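Rep (Escherichia coli, PDB 3VW4) initiates replication of plasmid ColE2-P9, its DNA-binding domain here being bound to the replication origin, where it probably recognises the sequence and helps unwind the duplex. Local coordinates at residues His12-Val17 against Arg60-Ser65; Ser33-Ala38 against Lys68-Lys73. All blocks are in the same frame, centred on the assembly; numbering follows the deposited sequence.

Contact 1 of 2, residues His12-Val17 against Arg60-Ser65; sequences HLFEKV and RAIGKS. With nucleotides of chain D.
Ile62 pushes its terminal CD1 against the base of the Phe14 side chain, its CD1 standing 3.6 Å from Phe14 CB. Ile62 CD1 also lies 4.2 Å from Leu13 C, and it sits at the edge of the Phe14 ring, close to the ring plane. Helices 7-24 and 56-73 come close here, Phe14 CA and Ile62 CA being 6.2 Å apart, and Phe14, Ile62 and Leu13 are all buried. Phe14 and Val17 also touch Ile66 one turn on, while Leu13 and Val17 continue the apolar packing onto Tyr46 of helix 32-49.

With CG anti to the backbone N (chi1 169°), the Phe14 ring leaves the helix on the DNA side, and the guanine of DG1 of chain D lies flat over one of its faces, C4 lying over the ring centre, 3.4 Å above its plane. This is the DNA-binding surface of a helical domain related to primase C-terminal 1, where an aromatic side chain spreads under a base. Cut back to an alanine, Phe14 would probably leave the guanine without the flat surface it lies on and free to shift. Ser65 holds the same base from the other helix: its OG donates to N7 of DG1 of chain D at 3.0 Å.

The contact slackens toward Ser65, whose CB points toward 12-17 but whose OG stays 4.6 Å from Phe14 CE1. There the amino group of DA2 of chain D approaches with two weak bonds, from N6 to Ser65 O at 3.4 Å and from N6 to Ser65 OG at 3.3 Å. Arg60, Ala61 and Lys64 lie on the solvent-exposed flank of helix 56-73, and on helix 7-24 Lys16 is exposed while Glu15 pairs with Arg18 in a salt bridge.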
loop_
_atom_site.group_PDB
_atom_site.type_symbol
_atom_site.label_atom_id
_atom_site.label_comp_id
_atom_site.label_asym_id
_atom_site.label_seq_id
_atom_site.Cartn_x
_atom_site.Cartn_y
_atom_site.Cartn_z
ATOM N N HIS A 12 -17.343 3.854 -13.883
ATOM C CA HIS A 12 -16.441 2.797 -14.056
ATOM C C HIS A 12 -15.075 3.350 -14.309
ATOM O O HIS A 12 -14.079 2.870 -13.744
ATOM C CB HIS A 12 -16.917 2.033 -15.242
ATOM C CG HIS A 12 -15.975 1.024 -15.657
ATOM N ND1 HIS A 12 -15.121 1.209 -16.733
ATOM C CD2 HIS A 12 -15.658 -0.188 -15.078
ATOM C CE1 HIS A 12 -14.351 0.119 -16.855
ATOM N NE2 HIS A 12 -14.677 -0.732 -15.825
ATOM N N LEU A 13 -14.984 4.351 -15.164
ATOM C CA LEU A 13 -13.707 4.974 -15.341
ATOM C C LEU A 13 -13.220 5.653 -14.049
ATOM O O LEU A 13 -12.067 5.498 -13.700
ATOM C CB LEU A 13 -13.738 5.950 -16.499
ATOM C CG LEU A 13 -13.377 5.564 -17.932
ATOM C CD1 LEU A 13 -13.054 4.112 -18.247
ATOM C CD2 LEU A 13 -14.489 6.064 -18.781
ATOM N N PHE A 14 -14.059 6.410 -13.335
ATOM C CA PHE A 14 -13.596 7.154 -12.153
ATOM C C PHE A 14 -13.136 6.171 -11.113
ATOM O O PHE A 14 -12.194 6.354 -10.440
ATOM C CB PHE A 14 -14.750 8.007 -11.618
ATOM C CG PHE A 14 -14.483 8.613 -10.267
ATOM C CD1 PHE A 14 -13.592 9.665 -10.115
ATOM C CD2 PHE A 14 -15.076 8.107 -9.141
ATOM C CE1 PHE A 14 -13.336 10.213 -8.863
ATOM C CE2 PHE A 14 -14.791 8.645 -7.905
ATOM C CZ PHE A 14 -13.927 9.702 -7.756
ATOM N N GLU A 15 -13.816 5.069 -10.974
ATOM C CA GLU A 15 -13.448 4.071 -9.910
ATOM C C GLU A 15 -12.144 3.352 -10.234
ATOM O O GLU A 15 -11.294 3.241 -9.376
ATOM C CB GLU A 15 -14.586 3.018 -9.705
ATOM C CG GLU A 15 -15.811 3.564 -9.038
ATOM C CD GLU A 15 -15.524 3.867 -7.580
ATOM O OE1 GLU A 15 -15.154 2.896 -6.848
ATOM O OE2 GLU A 15 -15.648 5.045 -7.158
ATOM N N LYS A 16 -12.023 2.804 -11.454
ATOM C CA LYS A 16 -10.808 2.122 -11.914
ATOM C C LYS A 16 -9.582 3.007 -11.709
ATOM O O LYS A 16 -8.720 2.708 -10.918
ATOM C CB LYS A 16 -10.939 1.836 -13.398
ATOM C CG LYS A 16 -11.139 0.397 -13.713
ATOM C CD LYS A 16 -9.841 -0.339 -13.545
ATOM C CE LYS A 16 -9.915 -1.714 -14.218
ATOM N NZ LYS A 16 -10.131 -2.839 -13.238
ATOM N N VAL A 17 -9.552 4.124 -12.395
ATOM C CA VAL A 17 -8.424 4.995 -12.382
ATOM C C VAL A 17 -8.090 5.592 -10.970
ATOM O O VAL A 17 -6.904 5.806 -10.632
ATOM C CB VAL A 17 -8.641 6.109 -13.435
ATOM C CG1 VAL A 17 -7.643 7.234 -13.309
ATOM C CG2 VAL A 17 -8.588 5.533 -14.819
ATOM N N ARG A 60 -11.034 13.795 -20.148
ATOM C CA ARG A 60 -10.266 14.878 -19.498
ATOM C C ARG A 60 -10.866 15.296 -18.205
ATOM O O ARG A 60 -10.132 15.439 -17.194
ATOM C CB ARG A 60 -10.035 16.103 -20.372
ATOM C CG ARG A 60 -9.252 15.749 -21.635
ATOM C CD ARG A 60 -8.802 16.908 -22.529
ATOM N NE ARG A 60 -9.216 16.637 -23.931
ATOM C CZ ARG A 60 -10.146 17.337 -24.585
ATOM N NH1 ARG A 60 -10.751 18.348 -23.958
ATOM N NH2 ARG A 60 -10.484 17.053 -25.859
ATOM N N ALA A 61 -12.175 15.464 -18.192
ATOM C CA ALA A 61 -12.851 15.906 -16.984
ATOM C C ALA A 61 -12.625 14.870 -15.852
ATOM O O ALA A 61 -12.175 15.247 -14.781
ATOM C CB ALA A 61 -14.336 16.165 -17.255
ATOM N N ILE A 62 -12.866 13.571 -16.108
ATOM C CA ILE A 62 -12.755 12.611 -15.037
ATOM C C ILE A 62 -11.282 12.555 -14.568
ATOM O O ILE A 62 -10.936 12.431 -13.359
ATOM C CB ILE A 62 -13.463 11.194 -15.262
ATOM C CG1 ILE A 62 -12.486 10.118 -15.189
ATOM C CG2 ILE A 62 -14.369 10.989 -16.484
ATOM C CD1 ILE A 62 -12.424 9.778 -13.761
ATOM N N GLY A 63 -10.416 12.674 -15.544
ATOM C CA GLY A 63 -9.005 12.700 -15.258
ATOM C C GLY A 63 -8.563 13.912 -14.469
ATOM O O GLY A 63 -7.750 13.762 -13.566
ATOM N N LYS A 64 -9.083 15.106 -14.778
ATOM C CA LYS A 64 -8.708 16.322 -14.060
ATOM C C LYS A 64 -9.086 16.189 -12.579
ATOM O O LYS A 64 -8.315 16.557 -11.629
ATOM C CB LYS A 64 -9.440 17.517 -14.679
ATOM C CG LYS A 64 -8.990 18.854 -14.131
ATOM C CD LYS A 64 -9.469 20.051 -14.975
ATOM C CE LYS A 64 -9.044 20.026 -16.485
ATOM N NZ LYS A 64 -9.516 21.184 -17.385
ATOM N N SER A 65 -10.277 15.635 -12.378
ATOM C CA SER A 65 -10.790 15.388 -11.061
ATOM C C SER A 65 -9.830 14.543 -10.219
ATOM O O SER A 65 -9.510 14.932 -9.100
ATOM C CB SER A 65 -12.125 14.682 -11.147
ATOM O OG SER A 65 -12.736 14.708 -9.863
ATOM P P DG D 1 -15.784 15.492 -5.660
ATOM O OP1 DG D 1 -16.668 16.533 -6.297
ATOM O OP2 DG D 1 -14.283 15.734 -5.530
ATOM O "O5'" DG D 1 -16.416 14.749 -4.379
ATOM C "C5'" DG D 1 -17.782 14.287 -4.304
ATOM C "C4'" DG D 1 -17.894 12.846 -4.745
ATOM O "O4'" DG D 1 -17.848 12.765 -6.185
ATOM C "C3'" DG D 1 -16.839 11.870 -4.219
ATOM O "O3'" DG D 1 -17.502 10.879 -3.431
ATOM C "C2'" DG D 1 -16.288 11.170 -5.460
ATOM C "C1'" DG D 1 -17.182 11.587 -6.606
ATOM N N9 DG D 1 -16.488 11.927 -7.839
ATOM C C8 DG D 1 -15.548 12.916 -8.005
ATOM N N7 DG D 1 -15.162 13.055 -9.244
ATOM C C5 DG D 1 -15.929 12.133 -9.947
ATOM C C6 DG D 1 -15.915 11.783 -11.326
ATOM O O6 DG D 1 -15.248 12.271 -12.240
ATOM N N1 DG D 1 -16.830 10.785 -11.609
ATOM C C2 DG D 1 -17.637 10.171 -10.685
ATOM N N2 DG D 1 -18.448 9.213 -11.164
ATOM N N3 DG D 1 -17.627 10.450 -9.389
ATOM C C4 DG D 1 -16.777 11.453 -9.098
ATOM P P DA D 2 -16.885 10.518 -2.034
ATOM O OP1 DA D 2 -17.876 9.684 -1.377
ATOM O OP2 DA D 2 -16.487 11.881 -1.528
ATOM O "O5'" DA D 2 -15.577 9.571 -2.013
ATOM C "C5'" DA D 2 -15.450 8.334 -2.769
ATOM C "C4'" DA D 2 -14.055 7.750 -2.600
ATOM O "O4'" DA D 2 -13.079 8.349 -3.503
ATOM C "C3'" DA D 2 -13.412 7.926 -1.233
ATOM O "O3'" DA D 2 -12.377 6.986 -1.184
ATOM C "C2'" DA D 2 -12.813 9.317 -1.361
ATOM C "C1'" DA D 2 -12.315 9.336 -2.800
ATOM N N9 DA D 2 -12.416 10.583 -3.559
ATOM C C8 DA D 2 -13.257 11.654 -3.430
ATOM N N7 DA D 2 -13.070 12.586 -4.337
ATOM C C5 DA D 2 -12.087 12.057 -5.160
ATOM C C6 DA D 2 -11.497 12.516 -6.348
ATOM N N6 DA D 2 -11.785 13.691 -6.923
ATOM N N1 DA D 2 -10.547 11.742 -6.915
ATOM C C2 DA D 2 -10.214 10.596 -6.317
ATOM N N3 DA D 2 -10.717 10.043 -5.222
ATOM C C4 DA D 2 -11.673 10.826 -4.693
#

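Contact 2 of 2, residues Ser33-Ala38 against Lys68-Lys73; sequences SQWLDA and KYTHRK. With nucleotides of chain D.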
loop_
_atom_site.group_PDB
_atom_site.type_symbol
_atom_site.label_atom_id
_atom_site.label_comp_id
_atom_site.label_asym_id
_atom_site.label_seq_id
_atom_site.Cartn_x
_atom_site.Cartn_y
_atom_site.Cartn_z
ATOM N N SER A 33 1.540 19.327 -13.700
ATOM C CA SER A 33 1.208 19.364 -15.122
ATOM C C SER A 33 1.453 18.005 -15.759
ATOM O O SER A 33 0.726 17.609 -16.682
ATOM C CB SER A 33 1.974 20.425 -15.845
ATOM O OG SER A 33 3.326 20.276 -15.515
ATOM N N GLN A 34 2.442 17.260 -15.248
ATOM C CA GLN A 34 2.737 15.963 -15.836
ATOM C C GLN A 34 1.763 14.895 -15.311
ATOM O O GLN A 34 1.307 14.040 -16.037
ATOM C CB GLN A 34 4.194 15.559 -15.621
ATOM C CG GLN A 34 5.219 16.260 -16.475
ATOM C CD GLN A 34 4.802 16.529 -17.884
ATOM O OE1 GLN A 34 4.846 17.657 -18.307
ATOM N NE2 GLN A 34 4.410 15.533 -18.619
ATOM N N TRP A 35 1.441 14.989 -14.038
ATOM C CA TRP A 35 0.512 14.102 -13.402
ATOM C C TRP A 35 -0.848 14.245 -14.059
ATOM O O TRP A 35 -1.582 13.305 -14.249
ATOM C CB TRP A 35 0.480 14.514 -11.931
ATOM C CG TRP A 35 -0.427 13.663 -11.093
ATOM C CD1 TRP A 35 -1.428 14.092 -10.229
ATOM C CD2 TRP A 35 -0.395 12.197 -10.983
ATOM N NE1 TRP A 35 -2.035 13.004 -9.637
ATOM C CE2 TRP A 35 -1.447 11.833 -10.083
ATOM C CE3 TRP A 35 0.363 11.183 -11.578
ATOM C CZ2 TRP A 35 -1.729 10.543 -9.803
ATOM C CZ3 TRP A 35 0.061 9.854 -11.276
ATOM C CH2 TRP A 35 -0.953 9.560 -10.397
ATOM N N LEU A 36 -1.192 15.448 -14.462
ATOM C CA LEU A 36 -2.522 15.654 -15.005
ATOM C C LEU A 36 -2.557 14.881 -16.286
ATOM O O LEU A 36 -3.525 14.144 -16.519
ATOM C CB LEU A 36 -2.780 17.094 -15.276
ATOM C CG LEU A 36 -4.181 17.646 -15.292
ATOM C CD1 LEU A 36 -4.231 18.726 -16.373
ATOM C CD2 LEU A 36 -5.265 16.590 -15.487
ATOM N N ASP A 37 -1.510 15.018 -17.113
ATOM C CA ASP A 37 -1.484 14.323 -18.366
ATOM C C ASP A 37 -1.466 12.805 -18.136
ATOM O O ASP A 37 -2.276 12.073 -18.735
ATOM C CB ASP A 37 -0.367 14.834 -19.225
ATOM C CG ASP A 37 -0.599 16.306 -19.707
ATOM O OD1 ASP A 37 -1.815 16.861 -19.651
ATOM O OD2 ASP A 37 0.465 16.931 -20.218
ATOM N N ALA A 38 -0.687 12.376 -17.145
ATOM C CA ALA A 38 -0.599 10.968 -16.819
ATOM C C ALA A 38 -1.962 10.321 -16.529
ATOM O O ALA A 38 -2.240 9.216 -17.080
ATOM C CB ALA A 38 0.371 10.679 -15.702
ATOM N N LYS A 68 -6.428 16.368 -9.604
ATOM C CA LYS A 68 -6.364 17.450 -8.648
ATOM C C LYS A 68 -6.482 16.931 -7.256
ATOM O O LYS A 68 -5.646 17.276 -6.404
ATOM C CB LYS A 68 -7.390 18.497 -8.852
ATOM C CG LYS A 68 -7.111 19.307 -10.072
ATOM C CD LYS A 68 -8.426 19.720 -10.707
ATOM C CE LYS A 68 -9.161 20.705 -9.815
ATOM N NZ LYS A 68 -8.465 22.056 -9.766
ATOM N N TYR A 69 -7.406 16.032 -7.019
ATOM C CA TYR A 69 -7.572 15.499 -5.683
ATOM C C TYR A 69 -6.303 14.843 -5.191
ATOM O O TYR A 69 -5.805 15.210 -4.127
ATOM C CB TYR A 69 -8.749 14.540 -5.681
ATOM C CG TYR A 69 -9.185 13.958 -4.411
ATOM C CD1 TYR A 69 -8.601 12.789 -3.906
ATOM C CD2 TYR A 69 -10.234 14.540 -3.682
ATOM C CE1 TYR A 69 -9.044 12.248 -2.680
ATOM C CE2 TYR A 69 -10.666 14.001 -2.480
ATOM C CZ TYR A 69 -10.078 12.852 -2.002
ATOM O OH TYR A 69 -10.555 12.280 -0.843
ATOM N N THR A 70 -5.737 13.944 -5.991
ATOM C CA THR A 70 -4.591 13.170 -5.569
ATOM C C THR A 70 -3.324 14.029 -5.489
ATOM O O THR A 70 -2.536 13.849 -4.577
ATOM C CB THR A 70 -4.294 12.013 -6.478
ATOM O OG1 THR A 70 -4.021 12.564 -7.774
ATOM C CG2 THR A 70 -5.393 11.028 -6.511
ATOM N N HIS A 71 -3.139 14.992 -6.367
ATOM C CA HIS A 71 -1.937 15.885 -6.246
ATOM C C HIS A 71 -1.990 16.666 -4.987
ATOM O O HIS A 71 -1.000 16.799 -4.318
ATOM C CB HIS A 71 -1.743 16.811 -7.422
ATOM C CG HIS A 71 -0.313 17.077 -7.685
ATOM N ND1 HIS A 71 0.301 18.276 -7.385
ATOM C CD2 HIS A 71 0.714 16.237 -8.196
ATOM C CE1 HIS A 71 1.625 18.183 -7.691
ATOM N NE2 HIS A 71 1.869 16.951 -8.195
ATOM N N ARG A 72 -3.197 17.133 -4.624
ATOM C CA ARG A 72 -3.375 17.955 -3.462
ATOM C C ARG A 72 -3.279 17.137 -2.185
ATOM O O ARG A 72 -2.689 17.618 -1.220
ATOM C CB ARG A 72 -4.696 18.733 -3.499
ATOM C CG ARG A 72 -4.823 19.716 -2.328
ATOM C CD ARG A 72 -6.058 20.605 -2.431
ATOM N NE ARG A 72 -7.338 19.879 -2.217
ATOM C CZ ARG A 72 -8.151 19.384 -3.168
ATOM N NH1 ARG A 72 -7.835 19.511 -4.463
ATOM N NH2 ARG A 72 -9.302 18.762 -2.827
ATOM N N LYS A 73 -3.822 15.916 -2.153
ATOM C CA LYS A 73 -3.853 15.232 -0.850
ATOM C C LYS A 73 -2.720 14.246 -0.536
ATOM O O LYS A 73 -2.517 13.885 0.619
ATOM C CB LYS A 73 -5.220 14.620 -0.556
ATOM C CG LYS A 73 -6.328 15.613 -0.727
ATOM C CD LYS A 73 -7.650 15.036 -0.459
ATOM C CE LYS A 73 -8.470 16.161 0.101
ATOM N NZ LYS A 73 -9.014 15.709 1.404
ATOM P P DA D 2 -16.885 10.518 -2.034
ATOM O OP1 DA D 2 -17.876 9.684 -1.377
ATOM O OP2 DA D 2 -16.487 11.881 -1.528
ATOM O "O5'" DA D 2 -15.577 9.571 -2.013
ATOM C "C5'" DA D 2 -15.450 8.334 -2.769
ATOM C "C4'" DA D 2 -14.055 7.750 -2.600
ATOM O "O4'" DA D 2 -13.079 8.349 -3.503
ATOM C "C3'" DA D 2 -13.412 7.926 -1.233
ATOM O "O3'" DA D 2 -12.377 6.986 -1.184
ATOM C "C2'" DA D 2 -12.813 9.317 -1.361
ATOM C "C1'" DA D 2 -12.315 9.336 -2.800
ATOM N N9 DA D 2 -12.416 10.583 -3.559
ATOM C C8 DA D 2 -13.257 11.654 -3.430
ATOM N N7 DA D 2 -13.070 12.586 -4.337
ATOM C C5 DA D 2 -12.087 12.057 -5.160
ATOM C C6 DA D 2 -11.497 12.516 -6.348
ATOM N N6 DA D 2 -11.785 13.691 -6.923
ATOM N N1 DA D 2 -10.547 11.742 -6.915
ATOM C C2 DA D 2 -10.214 10.596 -6.317
ATOM N N3 DA D 2 -10.717 10.043 -5.222
ATOM C C4 DA D 2 -11.673 10.826 -4.693
ATOM P P DT D 3 -11.561 6.830 0.184
ATOM O OP1 DT D 3 -11.300 5.398 0.327
ATOM O OP2 DT D 3 -12.120 7.544 1.361
ATOM O "O5'" DT D 3 -10.184 7.640 0.091
ATOM C "C5'" DT D 3 -9.402 7.603 -1.125
ATOM C "C4'" DT D 3 -7.941 7.495 -0.773
ATOM O "O4'" DT D 3 -7.492 8.813 -0.417
ATOM C "C3'" DT D 3 -7.665 6.627 0.450
ATOM O "O3'" DT D 3 -6.462 5.909 0.265
ATOM C "C2'" DT D 3 -7.529 7.618 1.591
ATOM C "C1'" DT D 3 -7.047 8.863 0.914
ATOM N N1 DT D 3 -7.516 10.123 1.487
ATOM C C2 DT D 3 -6.541 11.039 1.818
ATOM O O2 DT D 3 -5.351 10.826 1.678
ATOM N N3 DT D 3 -7.009 12.194 2.385
ATOM C C4 DT D 3 -8.327 12.546 2.582
ATOM O O4 DT D 3 -8.598 13.644 3.057
ATOM C C5 DT D 3 -9.297 11.535 2.236
ATOM C C7 DT D 3 -10.744 11.806 2.502
ATOM C C6 DT D 3 -8.851 10.394 1.689
#
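Trp35 reaches across to Thr70 with its indole N-H, the bond from Trp35 NE1 to Thr70 OG1 measuring 2.8 Å with an angle of 161° at the hydrogen. The hydroxyl oxygen lies at the indole edge, only 2° out of the ring plane, and the two side chains cross at about a right angle. CG of Trp35 is anti to the backbone N, which carries the indole out from helix 32-49 toward helix 56-73. Thr70 OG1 also bonds Ile66 O one turn back, so this buried hydroxyl has polar partners on both helices. Along the same indole runs His71, its CD2 at 3.6 Å from Trp35 CD1; the rings are oblique, their planes at 36°, and the side chains slide past each other in opposite directions. His71 NE2 is taken up by Pro30 O, in the loop ahead of helix 32-49. Next in sequence, Leu36 turns its end toward helix 56-73 and packs on Ala67.

The far side of helix 56-73 belongs to the DNA. The Tyr69 ring lies against the adenine of DA2 of chain D, whose C5 lies over the ring centre, 3.4 Å above its plane, and on the opposite face Lys73 CD packs toward the rim. Bent at chi3 and chi4, the lysine chain brings NZ within 2.7 Å of O4 of DT3 of chain D, a hydrogen bond to the edge of the thymine base.

The indole sits where three helices meet: Trp35 touches Ala21 of helix 7-24, Ile25 and Pro30 of the following loop and Ala67 of helix 56-73, while Thr70 meets Tyr22 of helix 7-24.

How the contacts relate
The two contacts share helix 56-73, contact 1 using its middle and contact 2 its C-terminal turns, with centres 12 Å apart. Along the chain the segments alternate, 12-17, 33-38, 60-65 and 68-73, and helix 56-73 packs first on helix 7-24 and then on helix 32-49, which follow each other in sequence. The contacts meet where Leu36 CD2 lies 3.7 Å from Lys64 CA. Both fall within the primase C-terminal 1 range, and on the same side of the centre of this extended chain. Three successive nucleotides of chain D run along them, DA2 meeting both, consistent with one helix bundle holding a short run of origin bases.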